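PDB 4PW1: DUF6836 domain-containing protein from Clostridium leptum, which is of unknown function but folds into a nine-stranded antiparallel beta sheet surrounded by alpha-helices. Local coordinates for residues B[132-143]-B[205-213]. Numbering follows the deposited sequence.
Sequences LQEDWEKFLSDP and WELVLKSEF
Trp-136 reaches from helix 122-141 to the C-terminal end of helix 198-210, where its indole NE1 donates to Val-208 O (3.0 Å), which lies near the ring plane. With CG anti to the backbone N (chi1 -175°), the indole is placed between Leu-140 CD1 over one face and Phe-213 CB over the other. CB of Phe-213 sits almost on the normal of the six-membered ring, 3.5 Å from its centroid, a CH-pi contact. The Phe-213 ring turns an edge to the five-membered ring in an edge-to-face pair, planes at 61°, while its far end meets Leu-132 CG and its CD2 lies 3.4 Å from Gln-133 OE1. NE2 of the Gln-133 amide donates to Glu-137 OE2, in the amide plane one turn on, which fixes the amide's rotation.

Helix 198-210 returns an indole of its own. Trp-205 NE1 gives a nearly straight bond to Pro-143 O (2.9 Å, 176° at the hydrogen), arriving above the carbonyl plane, just past the end of helix 122-141. Phe-139 points its edge at the face of this indole in an offset edge-to-face pair and touches Val-208 CG1 with CE2 (3.6 Å). Leu-209 CD1 packs on Pro-143 CB.

Segments 132-141 and 205-210 cross steeply, their axes 9.9 Å apart at closest approach. Reciprocal indole-to-backbone bonds thus join two helices around the sheet, one from each DUF6836 range. Helix 173-190 adds Phe-174 beside Trp-136 and Phe-178 beside Phe-139, Val-208 rests on Met-234 and Leu-236 of strand 233-239, and Phe-213, its ring meeting Tyr-226, leads into strand 214-218, outermost in this chain's sheet.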
loop_
_atom_site.group_PDB
_atom_site.type_symbol
_atom_site.label_atom_id
_atom_site.label_comp_id
_atom_site.label_asym_id
_atom_site.label_seq_id
_atom_site.Cartn_x
_atom_site.Cartn_y
_atom_site.Cartn_z
ATOM N N LEU B 132 -10.981 13.083 -15.083
ATOM C CA LEU B 132 -9.535 13.022 -14.980
ATOM C C LEU B 132 -8.908 12.583 -16.279
ATOM O O LEU B 132 -7.947 13.202 -16.765
ATOM C CB LEU B 132 -9.177 12.078 -13.842
ATOM C CG LEU B 132 -7.941 12.308 -13.016
ATOM C CD1 LEU B 132 -7.712 13.766 -12.669
ATOM C CD2 LEU B 132 -8.069 11.437 -11.781
ATOM N N GLN B 133 -9.483 11.557 -16.896
ATOM C CA GLN B 133 -9.012 11.096 -18.199
ATOM C C GLN B 133 -9.097 12.185 -19.265
ATOM O O GLN B 133 -8.180 12.351 -20.056
ATOM C CB GLN B 133 -9.811 9.859 -18.636
ATOM C CG GLN B 133 -9.386 9.181 -19.938
ATOM C CD GLN B 133 -7.998 8.526 -19.854
ATOM O OE1 GLN B 133 -7.556 8.083 -18.788
ATOM N NE2 GLN B 133 -7.303 8.474 -20.983
ATOM N N GLU B 134 -10.220 12.894 -19.279
ATOM C CA GLU B 134 -10.458 13.979 -20.217
ATOM C C GLU B 134 -9.452 15.111 -19.973
ATOM O O GLU B 134 -8.877 15.637 -20.902
ATOM C CB GLU B 134 -11.921 14.496 -20.106
ATOM C CG GLU B 134 -12.978 13.584 -20.735
ATOM C CD GLU B 134 -14.416 13.854 -20.259
ATOM O OE1 GLU B 134 -14.660 14.782 -19.451
ATOM O OE2 GLU B 134 -15.324 13.120 -20.700
ATOM N N ASP B 135 -9.248 15.474 -18.708
ATOM C CA ASP B 135 -8.311 16.556 -18.368
ATOM C C ASP B 135 -6.893 16.158 -18.832
ATOM O O ASP B 135 -6.128 17.004 -19.337
ATOM C CB ASP B 135 -8.280 16.822 -16.855
ATOM C CG ASP B 135 -9.482 17.622 -16.345
ATOM O OD1 ASP B 135 -10.366 17.972 -17.111
ATOM O OD2 ASP B 135 -9.529 17.895 -15.137
ATOM N N TRP B 136 -6.557 14.882 -18.634
ATOM C CA TRP B 136 -5.247 14.363 -18.965
ATOM C C TRP B 136 -4.996 14.435 -20.464
ATOM O O TRP B 136 -3.894 14.792 -20.902
ATOM C CB TRP B 136 -5.065 12.922 -18.463
ATOM C CG TRP B 136 -3.669 12.366 -18.667
ATOM C CD1 TRP B 136 -2.511 12.903 -18.187
ATOM C CD2 TRP B 136 -3.282 11.160 -19.349
ATOM N NE1 TRP B 136 -1.443 12.145 -18.542
ATOM C CE2 TRP B 136 -1.878 11.070 -19.265
ATOM C CE3 TRP B 136 -3.981 10.165 -20.037
ATOM C CZ2 TRP B 136 -1.159 10.026 -19.826
ATOM C CZ3 TRP B 136 -3.267 9.117 -20.598
ATOM C CH2 TRP B 136 -1.866 9.054 -20.493
ATOM N N GLU B 137 -5.996 14.039 -21.242
ATOM C CA GLU B 137 -5.874 14.061 -22.694
ATOM C C GLU B 137 -5.735 15.489 -23.182
ATOM O O GLU B 137 -4.961 15.746 -24.096
ATOM C CB GLU B 137 -7.043 13.332 -23.364
ATOM C CG GLU B 137 -6.890 11.830 -23.194
ATOM C CD GLU B 137 -8.118 11.041 -23.577
ATOM O OE1 GLU B 137 -8.876 11.485 -24.466
ATOM O OE2 GLU B 137 -8.330 9.974 -22.969
ATOM N N LYS B 138 -6.462 16.413 -22.564
ATOM C CA LYS B 138 -6.319 17.818 -22.922
ATOM C C LYS B 138 -4.877 18.276 -22.605
ATOM O O LYS B 138 -4.233 18.919 -23.418
ATOM C CB LYS B 138 -7.356 18.675 -22.196
ATOM C CG LYS B 138 -7.263 20.168 -22.502
ATOM C CD LYS B 138 -7.265 20.455 -24.012
ATOM C CE LYS B 138 -7.438 21.935 -24.326
ATOM N NZ LYS B 138 -6.382 22.759 -23.671
ATOM N N PHE B 139 -4.380 17.919 -21.425
ATOM C CA PHE B 139 -3.006 18.224 -21.074
ATOM C C PHE B 139 -2.018 17.653 -22.092
ATOM O O PHE B 139 -1.114 18.376 -22.538
ATOM C CB PHE B 139 -2.673 17.755 -19.654
ATOM C CG PHE B 139 -1.206 17.814 -19.314
ATOM C CD1 PHE B 139 -0.621 19.003 -18.912
ATOM C CD2 PHE B 139 -0.425 16.692 -19.390
ATOM C CE1 PHE B 139 0.728 19.071 -18.603
ATOM C CE2 PHE B 139 0.917 16.745 -19.070
ATOM C CZ PHE B 139 1.502 17.940 -18.678
ATOM N N LEU B 140 -2.180 16.385 -22.463
ATOM C CA LEU B 140 -1.271 15.791 -23.440
ATOM C C LEU B 140 -1.285 16.532 -24.777
ATOM O O LEU B 140 -0.241 16.675 -25.413
ATOM C CB LEU B 140 -1.565 14.326 -23.706
ATOM C CG LEU B 140 -1.436 13.345 -22.551
ATOM C CD1 LEU B 140 -1.901 11.966 -23.025
ATOM C CD2 LEU B 140 -0.026 13.294 -21.984
ATOM N N SER B 141 -2.442 17.033 -25.192
ATOM C CA SER B 141 -2.515 17.788 -26.446
ATOM C C SER B 141 -1.954 19.207 -26.300
ATOM O O SER B 141 -1.574 19.806 -27.292
ATOM C CB SER B 141 -3.966 17.881 -26.963
ATOM O OG SER B 141 -4.681 18.855 -26.198
ATOM N N ASP B 142 -1.928 19.751 -25.085
ATOM C CA ASP B 142 -1.467 21.120 -24.872
ATOM C C ASP B 142 -0.812 21.265 -23.501
ATOM O O ASP B 142 -1.407 21.804 -22.548
ATOM C CB ASP B 142 -2.635 22.077 -25.033
ATOM C CG ASP B 142 -2.206 23.543 -25.042
ATOM O OD1 ASP B 142 -0.980 23.849 -25.071
ATOM O OD2 ASP B 142 -3.099 24.401 -24.987
ATOM N N PRO B 143 0.424 20.775 -23.378
ATOM C CA PRO B 143 0.990 20.658 -22.037
ATOM C C PRO B 143 1.631 21.931 -21.507
ATOM O O PRO B 143 2.023 21.958 -20.349
ATOM C CB PRO B 143 2.028 19.545 -22.191
ATOM C CG PRO B 143 2.425 19.588 -23.614
ATOM C CD PRO B 143 1.234 20.082 -24.388
ATOM N N TRP B 205 5.995 17.438 -14.286
ATOM C CA TRP B 205 5.377 17.666 -15.565
ATOM C C TRP B 205 5.688 16.560 -16.551
ATOM O O TRP B 205 4.782 16.042 -17.237
ATOM C CB TRP B 205 5.866 19.024 -16.060
ATOM C CG TRP B 205 5.390 19.489 -17.345
ATOM C CD1 TRP B 205 4.215 20.147 -17.603
ATOM C CD2 TRP B 205 6.063 19.359 -18.585
ATOM N NE1 TRP B 205 4.146 20.474 -18.942
ATOM C CE2 TRP B 205 5.266 19.991 -19.566
ATOM C CE3 TRP B 205 7.299 18.823 -18.970
ATOM C CZ2 TRP B 205 5.683 20.102 -20.894
ATOM C CZ3 TRP B 205 7.673 18.878 -20.310
ATOM C CH2 TRP B 205 6.873 19.515 -21.247
ATOM N N GLU B 206 6.968 16.198 -16.642
ATOM C CA GLU B 206 7.403 15.195 -17.591
ATOM C C GLU B 206 6.777 13.804 -17.304
ATOM O O GLU B 206 6.437 13.067 -18.231
ATOM C CB GLU B 206 8.923 15.064 -17.611
ATOM C CG GLU B 206 9.444 14.134 -18.697
ATOM C CD GLU B 206 10.920 13.857 -18.553
ATOM O OE1 GLU B 206 11.220 13.197 -17.547
ATOM O OE2 GLU B 206 11.777 14.308 -19.395
ATOM N N LEU B 207 6.649 13.440 -16.042
ATOM C CA LEU B 207 6.004 12.180 -15.739
ATOM C C LEU B 207 4.572 12.129 -16.221
ATOM O O LEU B 207 4.156 11.135 -16.866
ATOM C CB LEU B 207 5.987 11.926 -14.261
ATOM C CG LEU B 207 7.318 11.428 -13.752
ATOM C CD1 LEU B 207 7.304 11.557 -12.238
ATOM C CD2 LEU B 207 7.578 10.013 -14.231
ATOM N N VAL B 208 3.822 13.198 -15.984
ATOM C CA VAL B 208 2.441 13.200 -16.432
ATOM C C VAL B 208 2.379 13.185 -17.968
ATOM O O VAL B 208 1.476 12.588 -18.584
ATOM C CB VAL B 208 1.662 14.385 -15.841
ATOM C CG1 VAL B 208 0.239 14.429 -16.378
ATOM C CG2 VAL B 208 1.617 14.262 -14.356
ATOM N N LEU B 209 3.345 13.836 -18.606
ATOM C CA LEU B 209 3.313 13.948 -20.050
ATOM C C LEU B 209 3.686 12.648 -20.721
ATOM O O LEU B 209 3.126 12.307 -21.759
ATOM C CB LEU B 209 4.310 15.023 -20.493
ATOM C CG LEU B 209 4.447 15.299 -21.966
ATOM C CD1 LEU B 209 3.161 15.855 -22.534
ATOM C CD2 LEU B 209 5.595 16.281 -22.202
ATOM N N LYS B 210 4.650 11.930 -20.152
ATOM C CA LYS B 210 5.261 10.818 -20.887
ATOM C C LYS B 210 4.902 9.455 -20.353
ATOM O O LYS B 210 5.198 8.459 -20.985
ATOM C CB LYS B 210 6.776 10.968 -20.900
ATOM C CG LYS B 210 7.178 12.254 -21.629
ATOM C CD LYS B 210 8.642 12.345 -21.988
ATOM C CE LYS B 210 8.831 13.539 -22.924
ATOM N NZ LYS B 210 10.243 13.883 -23.195
ATOM N N SER B 211 4.287 9.378 -19.190
ATOM C CA SER B 211 3.970 8.066 -18.663
ATOM C C SER B 211 2.531 7.707 -19.007
ATOM O O SER B 211 1.661 8.567 -19.176
ATOM C CB SER B 211 4.162 8.036 -17.142
ATOM O OG SER B 211 3.653 6.803 -16.595
ATOM N N GLU B 212 2.287 6.406 -19.031
ATOM C CA GLU B 212 0.963 5.864 -18.914
ATOM C C GLU B 212 0.289 6.384 -17.628
ATOM O O GLU B 212 0.916 6.496 -16.567
ATOM C CB GLU B 212 1.099 4.330 -18.848
ATOM C CG GLU B 212 -0.183 3.562 -18.616
ATOM C CD GLU B 212 0.031 2.039 -18.558
ATOM O OE1 GLU B 212 1.095 1.571 -18.065
ATOM O OE2 GLU B 212 -0.885 1.302 -19.004
ATOM N N PHE B 213 -1.003 6.660 -17.721
ATOM C CA PHE B 213 -1.808 7.076 -16.573
ATOM C C PHE B 213 -2.559 5.832 -16.043
ATOM O O PHE B 213 -3.386 5.278 -16.741
ATOM C CB PHE B 213 -2.768 8.127 -17.070
ATOM C CG PHE B 213 -3.876 8.484 -16.135
ATOM C CD1 PHE B 213 -3.749 8.394 -14.771
ATOM C CD2 PHE B 213 -5.061 8.955 -16.656
ATOM C CE1 PHE B 213 -4.805 8.727 -13.938
ATOM C CE2 PHE B 213 -6.120 9.295 -15.833
ATOM C CZ PHE B 213 -5.988 9.193 -14.467
#